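Local coordinates for protein GCN5-related N-acetyltransferase (Anabaena variabilis, PDB 2OZG) that probably transfers acetyl groups from acetyl-CoA to amino groups, perhaps of aminoglycosides, as a coenzyme A-binding member of the GNAT family, at residues Glu169-Gln174 with Trp391-Phe396; Asn193-Thr198 with Arg230-Val235. One frame throughout, in Å; residues are numbered along the deposited sequence. Where two conformers were deposited one is given.

Contact 1: Glu169-Gln174 with Trp391-Phe396; sequences ELYQQQ and WMIDFF
The phenol ring of Tyr171 and the carboxylate of Asp394 approach from opposite directions, their planes 39° apart. At the ring edge, close to its plane, sits the CG2 methyl of Ile393, 4.5 Å from Tyr171 CE1, while Asp394 OD2 lies obliquely to the ring. Outside the two segments, Arg184 makes a cation-pi contact with the ring and the ring of Tyr181 meets it, planes about 25° apart. Tyr171 OH and Asp394 OD2 stand 3.6 Å apart and are joined through a water. That water donates both its hydrogens, one to Tyr171 OH at 2.8 Å and one to Asp394 OD2 at 2.9 Å. Tyr171 OH is also hydrogen-bonded to the backbone oxygen of Leu182, so two partners fix the buried hydroxyl. The other carboxylate oxygen, Asp394 OD1, forms a salt bridge with Arg184, which would probably stabilise the buried negative charge. Tyr171 reaches this point because its CG is anti to the backbone N (chi1 179°), sending the ring from the helix to the tail across a backbone gap of 10.7 Å between Tyr171 CA and Ile393 CA. One turn on, Gln174 uses both ends of its amide elsewhere, OE1 accepting from Thr236 N and NE2 bonded to Tyr181 OH. Two GNAT folds followed by a sterol-carrier-like domain are the layout of Eis-like acetyltransferases, and here the C-terminal tail, after helix 375-385, packs against helix 165-177 and strand 227-236. Tyr171 reaches it from the helix and Ile393 rests on that strand, while Met392 touches Gln70 and Phe396 touches Met68 of strand 58-72.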
loop_
_atom_site.group_PDB
_atom_site.type_symbol
_atom_site.label_atom_id
_atom_site.label_comp_id
_atom_site.label_asym_id
_atom_site.label_seq_id
_atom_site.Cartn_x
_atom_site.Cartn_y
_atom_site.Cartn_z
ATOM N N GLU A 169 0.871 -34.944 -26.336
ATOM C CA GLU A 169 1.683 -36.118 -26.059
ATOM C C GLU A 169 2.663 -35.955 -24.899
ATOM O O GLU A 169 2.917 -36.903 -24.168
ATOM C CB GLU A 169 2.366 -36.565 -27.344
ATOM C CG GLU A 169 1.341 -36.952 -28.421
ATOM C CD GLU A 169 1.967 -37.137 -29.785
ATOM O OE1 GLU A 169 3.200 -36.948 -29.897
ATOM O OE2 GLU A 169 1.234 -37.476 -30.737
ATOM N N LEU A 170 3.228 -34.761 -24.747
ATOM C CA LEU A 170 4.053 -34.453 -23.598
ATOM C C LEU A 170 3.170 -34.290 -22.363
ATOM O O LEU A 170 3.546 -34.712 -21.277
ATOM C CB LEU A 170 4.863 -33.173 -23.846
ATOM C CG LEU A 170 6.015 -33.290 -24.868
ATOM C CD1 LEU A 170 6.544 -31.938 -25.305
ATOM C CD2 LEU A 170 7.140 -34.152 -24.332
ATOM N N TYR A 171 2.035 -33.623 -22.507
ATOM C CA TYR A 171 1.103 -33.450 -21.389
ATOM C C TYR A 171 0.676 -34.767 -20.796
ATOM O O TYR A 171 0.749 -34.976 -19.588
ATOM C CB TYR A 171 -0.112 -32.626 -21.783
ATOM C CG TYR A 171 -1.043 -32.505 -20.600
ATOM C CD1 TYR A 171 -0.828 -31.585 -19.598
ATOM C CD2 TYR A 171 -2.090 -33.385 -20.462
ATOM C CE1 TYR A 171 -1.648 -31.546 -18.478
ATOM C CE2 TYR A 171 -2.919 -33.328 -19.368
ATOM C CZ TYR A 171 -2.702 -32.416 -18.393
ATOM O OH TYR A 171 -3.561 -32.430 -17.321
ATOM N N GLN A 172 0.187 -35.659 -21.639
ATOM C CA GLN A 172 -0.286 -36.953 -21.143
ATOM C C GLN A 172 0.820 -37.774 -20.470
ATOM O O GLN A 172 0.505 -38.644 -19.666
ATOM C CB GLN A 172 -1.030 -37.736 -22.238
ATOM C CG GLN A 172 -1.990 -38.818 -21.658
ATOM C CD GLN A 172 -3.169 -39.141 -22.574
ATOM O OE1 GLN A 172 -3.023 -39.222 -23.806
ATOM N NE2 GLN A 172 -4.356 -39.342 -21.970
ATOM N N GLN A 173 2.099 -37.519 -20.786
ATOM C CA GLN A 173 3.200 -38.184 -20.063
ATOM C C GLN A 173 3.406 -37.660 -18.648
ATOM O O GLN A 173 3.604 -38.418 -17.751
ATOM C CB GLN A 173 4.513 -38.082 -20.817
ATOM C CG GLN A 173 4.541 -38.913 -22.017
ATOM C CD GLN A 173 5.779 -38.668 -22.870
ATOM O OE1 GLN A 173 6.871 -39.174 -22.558
ATOM N NE2 GLN A 173 5.591 -37.944 -24.001
ATOM N N GLN A 174 3.427 -36.352 -18.470
ATOM C CA GLN A 174 3.483 -35.750 -17.122
ATOM C C GLN A 174 2.178 -36.050 -16.328
ATOM O O GLN A 174 2.182 -36.233 -15.109
ATOM C CB GLN A 174 3.714 -34.223 -17.274
ATOM C CG GLN A 174 3.722 -33.487 -15.969
ATOM C CD GLN A 174 4.521 -32.197 -15.990
ATOM O OE1 GLN A 174 5.664 -32.182 -16.461
ATOM N NE2 GLN A 174 3.944 -31.109 -15.412
ATOM N N TRP A 391 -2.240 -32.902 -6.996
ATOM C CA TRP A 391 -2.440 -31.567 -7.505
ATOM C C TRP A 391 -2.745 -31.620 -8.985
ATOM O O TRP A 391 -2.668 -32.677 -9.591
ATOM C CB TRP A 391 -1.204 -30.711 -7.172
ATOM C CG TRP A 391 0.066 -31.100 -7.983
ATOM C CD1 TRP A 391 0.912 -32.167 -7.750
ATOM C CD2 TRP A 391 0.611 -30.419 -9.142
ATOM N NE1 TRP A 391 1.925 -32.169 -8.678
ATOM C CE2 TRP A 391 1.775 -31.098 -9.519
ATOM C CE3 TRP A 391 0.253 -29.271 -9.854
ATOM C CZ2 TRP A 391 2.547 -30.702 -10.597
ATOM C CZ3 TRP A 391 1.028 -28.889 -10.919
ATOM C CH2 TRP A 391 2.158 -29.587 -11.273
HETATM N N MSE A 392 -3.217 -30.506 -9.530
HETATM C CA MSE A 392 -3.408 -30.371 -10.936
HETATM C C MSE A 392 -2.936 -28.974 -11.279
HETATM O O MSE A 392 -2.961 -28.065 -10.426
HETATM C CB MSE A 392 -4.834 -30.509 -11.408
HETATM C CG MSE A 392 -5.775 -29.342 -11.062
HETATM SE SE MSE A 392 -7.536 -29.763 -11.763
HETATM C CE MSE A 392 -7.788 -31.442 -11.042
ATOM N N ILE A 393 -2.591 -28.801 -12.551
ATOM C CA ILE A 393 -2.110 -27.495 -13.048
ATOM C C ILE A 393 -3.262 -26.648 -13.569
ATOM O O ILE A 393 -3.164 -25.428 -13.743
ATOM C CB ILE A 393 -1.042 -27.717 -14.123
ATOM C CG1 ILE A 393 -0.168 -26.445 -14.307
ATOM C CG2 ILE A 393 -1.683 -28.192 -15.484
ATOM C CD1 ILE A 393 1.118 -26.725 -15.023
ATOM N N ASP A 394 -4.381 -27.284 -13.721
ATOM C CA ASP A 394 -5.527 -26.680 -14.377
ATOM C C ASP A 394 -6.619 -26.168 -13.427
ATOM O O ASP A 394 -6.859 -26.656 -12.339
ATOM C CB ASP A 394 -6.168 -27.725 -15.307
ATOM C CG ASP A 394 -5.301 -28.108 -16.451
ATOM O OD1 ASP A 394 -4.791 -27.221 -17.147
ATOM O OD2 ASP A 394 -5.184 -29.318 -16.703
ATOM N N PHE A 395 -7.292 -25.158 -13.889
ATOM C CA PHE A 395 -8.393 -24.636 -13.184
ATOM C C PHE A 395 -9.573 -24.766 -14.147
ATOM O O PHE A 395 -9.385 -24.708 -15.358
ATOM C CB PHE A 395 -8.169 -23.181 -12.879
ATOM C CG PHE A 395 -9.394 -22.547 -12.353
ATOM C CD1 PHE A 395 -9.725 -22.677 -11.004
ATOM C CD2 PHE A 395 -10.288 -21.912 -13.210
ATOM C CE1 PHE A 395 -10.915 -22.140 -10.514
ATOM C CE2 PHE A 395 -11.468 -21.383 -12.729
ATOM C CZ PHE A 395 -11.781 -21.512 -11.372
ATOM N N PHE A 396 -10.774 -24.977 -13.630
ATOM C CA PHE A 396 -11.967 -25.037 -14.479
ATOM C C PHE A 396 -13.170 -24.756 -13.572
ATOM O O PHE A 396 -13.022 -24.811 -12.331
ATOM C CB PHE A 396 -12.086 -26.382 -15.250
ATOM C CG PHE A 396 -12.218 -27.584 -14.360
ATOM C CD1 PHE A 396 -13.424 -27.886 -13.786
ATOM C CD2 PHE A 396 -11.119 -28.365 -14.045
ATOM C CE1 PHE A 396 -13.554 -28.953 -12.967
ATOM C CE2 PHE A 396 -11.219 -29.437 -13.225
ATOM C CZ PHE A 396 -12.420 -29.761 -12.664
ATOM O OXT PHE A 396 -14.267 -24.428 -14.043
HETATM O O HOH W 1 -4.021 -31.170 -14.823
#

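Contact 2: Asn193-Thr198 with Arg230-Val235; sequences NRTLDT and RIRDWV
The guanidinium of Arg232 meets the backbone of Arg194 edge-on. NH1 of Arg232 donates to Arg194 O over 2.9 Å in an almost straight bond (N-H...O 179°). The acceptor lies in the guanidinium plane, yet the donor stands 42° above the plane of the carbonyl. The same NH1 is hydrogen-bonded to Leu192 O in helix 186-192, so two backbone oxygens grip one nitrogen. Thr195 crosses the arginine side chain at about a right angle, its CG2 methyl lying obliquely to the guanidinium, 4.0 Å from Arg232 NH2. Arg232 sits in a classic beta bulge: it and Asp233 both face Ile217 of strand 211-222, the antiparallel neighbour in this GNAT domain. From there CG is placed between the backbone N and the carbonyl carbon (chi1 49°), and the chain bends at chi3 to bring NH1 to the loop. A leucine in place of Arg232 would probably leave the oxygens of Arg194 and Leu192 without their shared donor and the loop less firmly tied to the strand. Farther along this loop, backbone hydrogen bonds run from Thr198 to a second subunit.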
loop_
_atom_site.group_PDB
_atom_site.type_symbol
_atom_site.label_atom_id
_atom_site.label_comp_id
_atom_site.label_asym_id
_atom_site.label_seq_id
_atom_site.Cartn_x
_atom_site.Cartn_y
_atom_site.Cartn_z
ATOM N N ASN A 193 -5.411 -21.950 -24.846
ATOM C CA ASN A 193 -5.109 -21.302 -26.112
ATOM C C ASN A 193 -5.830 -19.933 -26.243
ATOM O O ASN A 193 -5.658 -19.210 -27.219
ATOM C CB ASN A 193 -5.499 -22.279 -27.214
ATOM C CG ASN A 193 -4.950 -21.904 -28.536
ATOM O OD1 ASN A 193 -3.746 -21.765 -28.716
ATOM N ND2 ASN A 193 -5.833 -21.737 -29.495
ATOM N N ARG A 194 -6.615 -19.555 -25.244
ATOM C CA ARG A 194 -7.408 -18.347 -25.334
ATOM C C ARG A 194 -6.767 -17.182 -24.625
ATOM O O ARG A 194 -6.355 -17.290 -23.454
ATOM C CB ARG A 194 -8.760 -18.622 -24.698
ATOM C CG ARG A 194 -9.799 -17.491 -24.735
ATOM C CD ARG A 194 -11.034 -18.001 -23.939
ATOM N NE ARG A 194 -11.695 -19.142 -24.595
ATOM C CZ ARG A 194 -12.370 -20.113 -23.965
ATOM N NH1 ARG A 194 -12.456 -20.145 -22.635
ATOM N NH2 ARG A 194 -12.935 -21.075 -24.680
ATOM N N THR A 195 -6.682 -16.063 -25.326
ATOM C CA THR A 195 -6.155 -14.849 -24.742
ATOM C C THR A 195 -6.978 -13.632 -25.161
ATOM O O THR A 195 -7.748 -13.663 -26.122
ATOM C CB THR A 195 -4.715 -14.561 -25.257
ATOM O OG1 THR A 195 -4.729 -14.514 -26.683
ATOM C CG2 THR A 195 -3.739 -15.646 -24.808
ATOM N N LEU A 196 -6.769 -12.562 -24.418
ATOM C CA LEU A 196 -7.281 -11.254 -24.756
ATOM C C LEU A 196 -6.644 -10.776 -26.085
ATOM O O LEU A 196 -5.481 -11.125 -26.393
ATOM C CB LEU A 196 -6.878 -10.300 -23.612
ATOM C CG LEU A 196 -7.401 -10.721 -22.222
ATOM C CD1 LEU A 196 -6.881 -9.883 -21.056
ATOM C CD2 LEU A 196 -8.923 -10.701 -22.255
ATOM N N ASP A 197 -7.398 -9.972 -26.853
ATOM C CA ASP A 197 -6.889 -9.309 -28.102
ATOM C C ASP A 197 -5.620 -8.523 -27.780
ATOM O O ASP A 197 -4.710 -8.411 -28.598
ATOM C CB ASP A 197 -7.914 -8.359 -28.714
ATOM C CG ASP A 197 -9.078 -9.081 -29.377
ATOM O OD1 ASP A 197 -9.579 -10.067 -28.802
ATOM O OD2 ASP A 197 -9.516 -8.621 -30.461
ATOM N N THR A 198 -5.632 -7.975 -26.566
ATOM C CA THR A 198 -4.530 -7.340 -25.865
ATOM C C THR A 198 -3.235 -8.139 -25.950
ATOM O O THR A 198 -2.154 -7.589 -26.164
ATOM C CB THR A 198 -4.868 -7.463 -24.331
ATOM O OG1 THR A 198 -6.197 -7.004 -24.072
ATOM C CG2 THR A 198 -3.850 -6.810 -23.399
ATOM N N ARG A 230 3.332 -14.776 -17.111
ATOM C CA ARG A 230 2.466 -15.767 -16.419
ATOM C C ARG A 230 2.507 -17.086 -17.176
ATOM O O ARG A 230 1.990 -17.170 -18.298
ATOM C CB ARG A 230 1.036 -15.247 -16.348
ATOM C CG ARG A 230 0.873 -13.833 -15.767
ATOM C CD ARG A 230 -0.618 -13.441 -15.704
ATOM N NE ARG A 230 -0.821 -12.056 -15.275
ATOM C CZ ARG A 230 -0.960 -11.685 -14.000
ATOM N NH1 ARG A 230 -0.832 -12.553 -13.027
ATOM N NH2 ARG A 230 -1.150 -10.411 -13.688
ATOM N N ILE A 231 3.137 -18.111 -16.586
ATOM C CA ILE A 231 3.204 -19.412 -17.188
ATOM C C ILE A 231 1.880 -20.136 -16.904
ATOM O O ILE A 231 1.568 -20.436 -15.761
ATOM C CB ILE A 231 4.398 -20.220 -16.657
ATOM C CG1 ILE A 231 5.733 -19.541 -17.027
ATOM C CG2 ILE A 231 4.377 -21.624 -17.216
ATOM C CD1 ILE A 231 6.976 -20.139 -16.359
ATOM N N ARG A 232 1.110 -20.456 -17.942
ATOM C CA ARG A 232 -0.185 -21.131 -17.718
ATOM C C ARG A 232 -0.110 -22.629 -17.812
ATOM O O ARG A 232 -0.965 -23.299 -17.259
ATOM C CB ARG A 232 -1.273 -20.614 -18.632
ATOM C CG ARG A 232 -0.897 -20.549 -20.070
ATOM C CD ARG A 232 -2.021 -19.996 -20.984
ATOM N NE ARG A 232 -2.410 -18.624 -20.688
ATOM C CZ ARG A 232 -3.432 -18.006 -21.295
ATOM N NH1 ARG A 232 -4.161 -18.635 -22.213
ATOM N NH2 ARG A 232 -3.734 -16.779 -20.998
ATOM N N ASP A 233 0.903 -23.178 -18.475
ATOM C CA ASP A 233 1.048 -24.624 -18.520
ATOM C C ASP A 233 2.510 -24.888 -18.834
ATOM O O ASP A 233 3.156 -24.095 -19.486
ATOM C CB ASP A 233 0.136 -25.221 -19.610
ATOM C CG ASP A 233 0.020 -26.725 -19.540
ATOM O OD1 ASP A 233 0.283 -27.307 -18.447
ATOM O OD2 ASP A 233 -0.403 -27.315 -20.586
ATOM N N TRP A 234 3.042 -25.969 -18.289
ATOM C CA TRP A 234 4.410 -26.338 -18.562
ATOM C C TRP A 234 4.503 -27.839 -18.370
ATOM O O TRP A 234 3.705 -28.419 -17.613
ATOM C CB TRP A 234 5.402 -25.602 -17.635
ATOM C CG TRP A 234 5.084 -25.820 -16.122
ATOM C CD1 TRP A 234 4.302 -25.042 -15.365
ATOM C CD2 TRP A 234 5.533 -26.883 -15.269
ATOM N NE1 TRP A 234 4.237 -25.526 -14.113
ATOM C CE2 TRP A 234 4.959 -26.682 -14.035
ATOM C CE3 TRP A 234 6.311 -28.018 -15.462
ATOM C CZ2 TRP A 234 5.164 -27.539 -12.975
ATOM C CZ3 TRP A 234 6.503 -28.866 -14.449
ATOM C CH2 TRP A 234 5.919 -28.650 -13.199
ATOM N N VAL A 235 5.509 -28.428 -19.039
ATOM C CA VAL A 235 5.872 -29.803 -18.878
ATOM C C VAL A 235 7.411 -29.934 -18.844
ATOM O O VAL A 235 8.116 -29.309 -19.637
ATOM C CB VAL A 235 5.246 -30.726 -19.972
ATOM C CG1 VAL A 235 5.964 -32.075 -20.063
ATOM C CG2 VAL A 235 3.757 -30.922 -19.721
#

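In the fold
From the N terminus, the chain first passes through the residues that line the coenzyme A pocket, then reaches helix 165-177, where the loop closed by contact 1 begins. Contact 2 is nested inside it: residues 193-198 follow helix 186-192, and the chain returns at strand 227-236 after a wholly non-helical interval. Only after helix 375-385 does the C-terminal tail close contact 1. The contacts' centres lie 14 Å apart, and they touch directly, with Gln174 OE1 3.4 Å from Val235 CA and Ile393 CD1 3.5 Å from Trp234 NE1. Arg184 links them too, forming salt bridges with Asp394 and Asp233. Helix, tail and strand thus meet, and the surface loop hangs from the same strand.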